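Local coordinates for protein neuraminidase (Influenza A virus, PDB 4K3Y) that forms the neuraminidase-like ectodomain of a bat influenza A virus, a tetrameric protein with the six-bladed beta propeller of the neuraminidase family but whose own activity is uncertain, at residues G271-I276 with K292-L297; E37-R42 with R55-M60. All coordinates share one frame; numbering follows the deposited sequence.

Contact 1: G271-I276 with K292-L297; sequences GSNSWI and KFLGTL
Lys292 lies across one face of the Trp275 indole, its CB 3.8 Å from the centroid of the six-membered ring and 22° off the ring normal, a CH-pi contact. Its CG, anti to the backbone N (chi1 -169°), also sits over that face, offset toward the rim, and CD then reaches Asn273 ND2 at 3.6 Å. Lys292 NZ and Asn273 ND2 are both donors and do not bond; the ammonium group is instead taken by Asn19 OD1. On the other face of the strand pair, Ile276 CD1 meets the ring of Phe293 obliquely, while Leu297 CD2 packs on Ser274 CB at 3.5 Å. Behind these side chains, Ser274 and Phe293 exchange two backbone hydrogen bonds, Ser274 N to Phe293 O (2.9 Å, nearly straight) and Phe293 N to Ser274 O (2.7 Å). Beyond the strand end, Gly295 N to Ser272 O is more bent, at 133°. Ser274 OG accepts the N-H of Gly271 at 3.2 Å, and Glu270, just before 271-276, bonds to Thr296 OG1 and Leu297 N, holding that loop against it. Strand 273-279 lies between strands 268-269 and 286-294, and Trp275 meets Trp21 of strand 20-26, in another sheet, edge-to-face.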
loop_
_atom_site.group_PDB
_atom_site.type_symbol
_atom_site.label_atom_id
_atom_site.label_comp_id
_atom_site.label_asym_id
_atom_site.label_seq_id
_atom_site.Cartn_x
_atom_site.Cartn_y
_atom_site.Cartn_z
ATOM N N GLY C 271 -0.902 -24.530 32.276
ATOM C CA GLY C 271 -2.111 -23.881 32.737
ATOM C C GLY C 271 -2.878 -24.730 33.720
ATOM O O GLY C 271 -2.356 -25.714 34.262
ATOM N N SER C 272 -4.116 -24.320 33.972
ATOM C CA SER C 272 -5.078 -25.157 34.666
ATOM C C SER C 272 -5.183 -26.390 33.795
ATOM O O SER C 272 -5.124 -27.536 34.266
ATOM C CB SER C 272 -6.414 -24.435 34.708
ATOM O OG SER C 272 -6.547 -23.603 33.564
ATOM N N ASN C 273 -5.324 -26.119 32.501
ATOM C CA ASN C 273 -5.201 -27.121 31.462
ATOM C C ASN C 273 -3.882 -26.926 30.763
ATOM O O ASN C 273 -3.526 -25.807 30.382
ATOM C CB ASN C 273 -6.345 -27.003 30.459
ATOM C CG ASN C 273 -7.576 -27.756 30.901
ATOM O OD1 ASN C 273 -7.590 -28.377 31.974
ATOM N ND2 ASN C 273 -8.622 -27.710 30.082
ATOM N N SER C 274 -3.154 -28.019 30.604
ATOM C CA SER C 274 -1.858 -27.965 29.949
ATOM C C SER C 274 -1.873 -28.640 28.588
ATOM O O SER C 274 -2.749 -29.445 28.280
ATOM C CB SER C 274 -0.774 -28.570 30.837
ATOM O OG SER C 274 -0.387 -27.653 31.843
ATOM N N TRP C 275 -0.896 -28.297 27.769
ATOM C CA TRP C 275 -0.835 -28.830 26.424
ATOM C C TRP C 275 0.602 -29.141 26.046
ATOM O O TRP C 275 1.535 -28.425 26.439
ATOM C CB TRP C 275 -1.380 -27.809 25.421
ATOM C CG TRP C 275 -2.796 -27.340 25.640
ATOM C CD1 TRP C 275 -3.200 -26.270 26.395
ATOM C CD2 TRP C 275 -3.989 -27.883 25.042
ATOM N NE1 TRP C 275 -4.570 -26.128 26.320
ATOM C CE2 TRP C 275 -5.079 -27.103 25.497
ATOM C CE3 TRP C 275 -4.243 -28.956 24.172
ATOM C CZ2 TRP C 275 -6.405 -27.368 25.119
ATOM C CZ3 TRP C 275 -5.565 -29.216 23.794
ATOM C CH2 TRP C 275 -6.626 -28.423 24.269
ATOM N N ILE C 276 0.774 -30.210 25.278
ATOM C CA ILE C 276 2.035 -30.475 24.616
ATOM C C ILE C 276 1.766 -30.638 23.135
ATOM O O ILE C 276 0.984 -31.509 22.737
ATOM C CB ILE C 276 2.671 -31.755 25.107
ATOM C CG1 ILE C 276 2.924 -31.666 26.610
ATOM C CG2 ILE C 276 3.970 -32.001 24.350
ATOM C CD1 ILE C 276 3.364 -32.955 27.196
ATOM N N LYS C 292 -4.051 -32.465 25.487
ATOM C CA LYS C 292 -4.515 -31.702 26.645
ATOM C C LYS C 292 -4.300 -32.518 27.914
ATOM O O LYS C 292 -4.542 -33.738 27.943
ATOM C CB LYS C 292 -5.997 -31.344 26.514
ATOM C CG LYS C 292 -6.486 -30.326 27.547
ATOM C CD LYS C 292 -7.917 -30.609 28.027
ATOM C CE LYS C 292 -8.973 -30.144 27.033
ATOM N NZ LYS C 292 -10.203 -29.665 27.720
ATOM N N PHE C 293 -3.833 -31.841 28.957
ATOM C CA PHE C 293 -3.615 -32.477 30.247
ATOM C C PHE C 293 -4.416 -31.735 31.310
ATOM O O PHE C 293 -4.458 -30.499 31.316
ATOM C CB PHE C 293 -2.121 -32.498 30.593
ATOM C CG PHE C 293 -1.306 -33.441 29.732
ATOM C CD1 PHE C 293 -1.215 -34.788 30.056
ATOM C CD2 PHE C 293 -0.629 -32.983 28.603
ATOM C CE1 PHE C 293 -0.474 -35.668 29.274
ATOM C CE2 PHE C 293 0.109 -33.857 27.821
ATOM C CZ PHE C 293 0.191 -35.206 28.163
ATOM N N LEU C 294 -5.064 -32.490 32.195
ATOM C CA LEU C 294 -5.849 -31.887 33.268
ATOM C C LEU C 294 -4.926 -31.632 34.457
ATOM O O LEU C 294 -4.623 -32.554 35.218
ATOM C CB LEU C 294 -7.011 -32.806 33.665
ATOM C CG LEU C 294 -7.906 -33.348 32.539
ATOM C CD1 LEU C 294 -8.882 -34.380 33.064
ATOM C CD2 LEU C 294 -8.654 -32.233 31.848
ATOM N N GLY C 295 -4.463 -30.389 34.595
ATOM C CA GLY C 295 -3.463 -30.041 35.596
ATOM C C GLY C 295 -2.097 -29.632 35.045
ATOM O O GLY C 295 -1.913 -29.502 33.836
ATOM N N THR C 296 -1.138 -29.443 35.949
ATOM C CA THR C 296 0.190 -28.914 35.621
ATOM C C THR C 296 1.085 -29.913 34.882
ATOM O O THR C 296 0.929 -31.126 35.018
ATOM C CB THR C 296 0.929 -28.469 36.906
ATOM O OG1 THR C 296 2.229 -27.972 36.570
ATOM C CG2 THR C 296 1.068 -29.649 37.891
ATOM N N LEU C 297 2.034 -29.396 34.108
ATOM C CA LEU C 297 2.991 -30.240 33.405
ATOM C C LEU C 297 4.014 -30.808 34.377
ATOM O O LEU C 297 4.819 -31.664 34.007
ATOM C CB LEU C 297 3.726 -29.422 32.340
ATOM C CG LEU C 297 2.893 -28.802 31.214
ATOM C CD1 LEU C 297 3.677 -27.715 30.481
ATOM C CD2 LEU C 297 2.421 -29.870 30.239
#

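Contact 2: E37-R42 with R55-M60; sequences EQMLTR and RFFVSM
Thr41 sets its methyl group on the ring of Phe57: CG2 stands 3.7 Å from the centroid and 16° off the normal, a CH-pi contact over the face. A chi1 of 66° turns the Thr41 hydroxyl between N and carbonyl carbon, leaving CG2 for the ring. Met39 extends this buried side, its CG approaching Phe57 CE1 obliquely at 4.0 Å and its SD lying 3.4 Å from Ser59 CB. Asn44 bonds to both Thr41 OG1 and Arg55 NH1, so one amide links these polar ends. Arg42 and Met60, both partly exposed, form the more solvent-accessible side; buried Val58 shares the face of Arg42. The Arg42 and Met60 side chains cross at about a right angle, with Arg42 CB 3.9 Å from Met60 SD, and the contact is made by the aliphatic part of the arginine. Backbone hydrogen bonds set the register of the two strands: Arg42 N to Val58 O (2.9 Å), Val58 N to Arg42 O (2.8 Å) and Met60 N to Leu40 O (2.8 Å). Leu40 and Arg42 also touch strand 349-359 of another sheet. The hairpin of strands 40-48 and 53-61 begins a four-stranded sheet whose strands follow in chain order, the up-and-down topology of a beta-propeller blade.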
loop_
_atom_site.group_PDB
_atom_site.type_symbol
_atom_site.label_atom_id
_atom_site.label_comp_id
_atom_site.label_asym_id
_atom_site.label_seq_id
_atom_site.Cartn_x
_atom_site.Cartn_y
_atom_site.Cartn_z
ATOM N N GLU C 37 5.748 -16.433 -7.308
ATOM C CA GLU C 37 5.911 -14.995 -7.093
ATOM C C GLU C 37 6.168 -14.677 -5.640
ATOM O O GLU C 37 6.506 -13.538 -5.313
ATOM C CB GLU C 37 4.679 -14.207 -7.544
ATOM C CG GLU C 37 4.095 -14.650 -8.864
ATOM C CD GLU C 37 3.053 -15.728 -8.683
ATOM O OE1 GLU C 37 2.327 -15.684 -7.664
ATOM O OE2 GLU C 37 2.963 -16.622 -9.548
ATOM N N GLN C 38 5.984 -15.666 -4.764
ATOM C CA GLN C 38 6.264 -15.451 -3.346
ATOM C C GLN C 38 7.764 -15.497 -3.070
ATOM O O GLN C 38 8.511 -16.282 -3.679
ATOM C CB GLN C 38 5.521 -16.453 -2.458
ATOM C CG GLN C 38 4.021 -16.232 -2.363
ATOM C CD GLN C 38 3.346 -17.167 -1.356
ATOM O OE1 GLN C 38 3.970 -17.631 -0.401
ATOM N NE2 GLN C 38 2.070 -17.445 -1.574
ATOM N N MET C 39 8.202 -14.617 -2.178
ATOM C CA MET C 39 9.511 -14.730 -1.562
ATOM C C MET C 39 9.610 -16.094 -0.839
ATOM O O MET C 39 8.660 -16.523 -0.156
ATOM C CB MET C 39 9.698 -13.585 -0.555
ATOM C CG MET C 39 10.968 -13.660 0.270
ATOM S SD MET C 39 12.389 -13.100 -0.675
ATOM C CE MET C 39 12.354 -11.351 -0.306
ATOM N N LEU C 40 10.741 -16.779 -1.015
ATOM C CA LEU C 40 11.030 -17.995 -0.264
ATOM C C LEU C 40 11.370 -17.624 1.168
ATOM O O LEU C 40 12.294 -16.867 1.415
ATOM C CB LEU C 40 12.199 -18.767 -0.881
ATOM C CG LEU C 40 11.871 -19.832 -1.930
ATOM C CD1 LEU C 40 10.730 -19.386 -2.839
ATOM C CD2 LEU C 40 13.109 -20.144 -2.749
ATOM N N THR C 41 10.619 -18.168 2.115
ATOM C CA THR C 41 10.785 -17.819 3.517
ATOM C C THR C 41 11.400 -18.953 4.328
ATOM O O THR C 41 11.255 -20.129 3.982
ATOM C CB THR C 41 9.434 -17.506 4.150
ATOM O OG1 THR C 41 8.639 -18.700 4.184
ATOM C CG2 THR C 41 8.725 -16.465 3.331
ATOM N N ARG C 42 12.079 -18.579 5.409
ATOM C CA ARG C 42 12.546 -19.522 6.416
ATOM C C ARG C 42 12.610 -18.840 7.794
ATOM O O ARG C 42 12.587 -17.609 7.887
ATOM C CB ARG C 42 13.897 -20.144 6.020
ATOM C CG ARG C 42 15.100 -19.203 6.040
ATOM C CD ARG C 42 16.401 -20.001 5.882
ATOM N NE ARG C 42 17.532 -19.383 6.574
ATOM C CZ ARG C 42 17.798 -19.544 7.869
ATOM N NH1 ARG C 42 17.014 -20.299 8.627
ATOM N NH2 ARG C 42 18.848 -18.943 8.409
ATOM N N ARG C 55 3.861 -11.651 10.355
ATOM C CA ARG C 55 4.634 -12.843 10.038
ATOM C C ARG C 55 6.065 -12.404 9.742
ATOM O O ARG C 55 6.354 -11.866 8.659
ATOM C CB ARG C 55 4.070 -13.513 8.776
ATOM C CG ARG C 55 4.331 -14.992 8.702
ATOM C CD ARG C 55 5.043 -15.415 7.441
ATOM N NE ARG C 55 4.117 -15.967 6.448
ATOM C CZ ARG C 55 4.441 -16.836 5.488
ATOM N NH1 ARG C 55 5.676 -17.300 5.377
ATOM N NH2 ARG C 55 3.512 -17.257 4.639
ATOM N N PHE C 56 6.956 -12.620 10.696
ATOM C CA PHE C 56 8.362 -12.350 10.473
ATOM C C PHE C 56 9.073 -13.559 9.892
ATOM O O PHE C 56 8.703 -14.707 10.167
ATOM C CB PHE C 56 8.999 -11.924 11.775
ATOM C CG PHE C 56 8.558 -10.581 12.216
ATOM C CD1 PHE C 56 7.333 -10.410 12.847
ATOM C CD2 PHE C 56 9.347 -9.471 11.956
ATOM C CE1 PHE C 56 6.918 -9.161 13.227
ATOM C CE2 PHE C 56 8.936 -8.224 12.333
ATOM C CZ PHE C 56 7.722 -8.062 12.971
ATOM N N PHE C 57 10.093 -13.292 9.084
ATOM C CA PHE C 57 10.876 -14.360 8.477
ATOM C C PHE C 57 12.192 -13.860 7.879
ATOM O O PHE C 57 12.439 -12.643 7.770
ATOM C CB PHE C 57 10.071 -15.077 7.392
ATOM C CG PHE C 57 9.662 -14.190 6.259
ATOM C CD1 PHE C 57 10.505 -13.996 5.165
ATOM C CD2 PHE C 57 8.429 -13.552 6.273
ATOM C CE1 PHE C 57 10.123 -13.181 4.107
ATOM C CE2 PHE C 57 8.042 -12.727 5.214
ATOM C CZ PHE C 57 8.889 -12.544 4.133
ATOM N N VAL C 58 13.031 -14.823 7.502
ATOM C CA VAL C 58 14.268 -14.545 6.786
ATOM C C VAL C 58 14.101 -15.065 5.360
ATOM O O VAL C 58 13.511 -16.120 5.152
ATOM C CB VAL C 58 15.474 -15.190 7.494
ATOM C CG1 VAL C 58 16.756 -14.970 6.691
ATOM C CG2 VAL C 58 15.611 -14.616 8.921
ATOM N N SER C 59 14.578 -14.314 4.371
ATOM C CA SER C 59 14.307 -14.658 2.970
ATOM C C SER C 59 15.360 -15.592 2.385
ATOM O O SER C 59 16.467 -15.706 2.922
ATOM C CB SER C 59 14.321 -13.413 2.128
ATOM O OG SER C 59 15.631 -12.881 2.155
ATOM N N MET C 60 14.998 -16.252 1.284
ATOM C CA MET C 60 15.914 -17.078 0.502
ATOM C C MET C 60 15.816 -16.687 -0.981
ATOM O O MET C 60 16.562 -17.201 -1.819
ATOM C CB MET C 60 15.590 -18.567 0.664
ATOM C CG MET C 60 15.554 -19.087 2.097
ATOM S SD MET C 60 14.756 -20.709 2.222
ATOM C CE MET C 60 15.698 -21.678 1.048
#

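How the contacts relate
The two contacts lie on opposite sides of the chain's centre, with centres about 34 Å apart and nearest atoms about 21 Å apart, so they do not touch. Contact 2 comes first along the chain and is complete before contact 1 begins. Each joins neighbouring strands of a different four-stranded antiparallel sheet: the first two strands in contact 2, the second and third in contact 1. A third sheet relates to both: it combines strand 20-26 from near the N-terminus with strands 315-322, 335-343 and 349-359. Contact 1 meets strand 20-26 and contact 2 meets strand 349-359, consistent with this blade, built from both ends of the chain, closing the propeller ring.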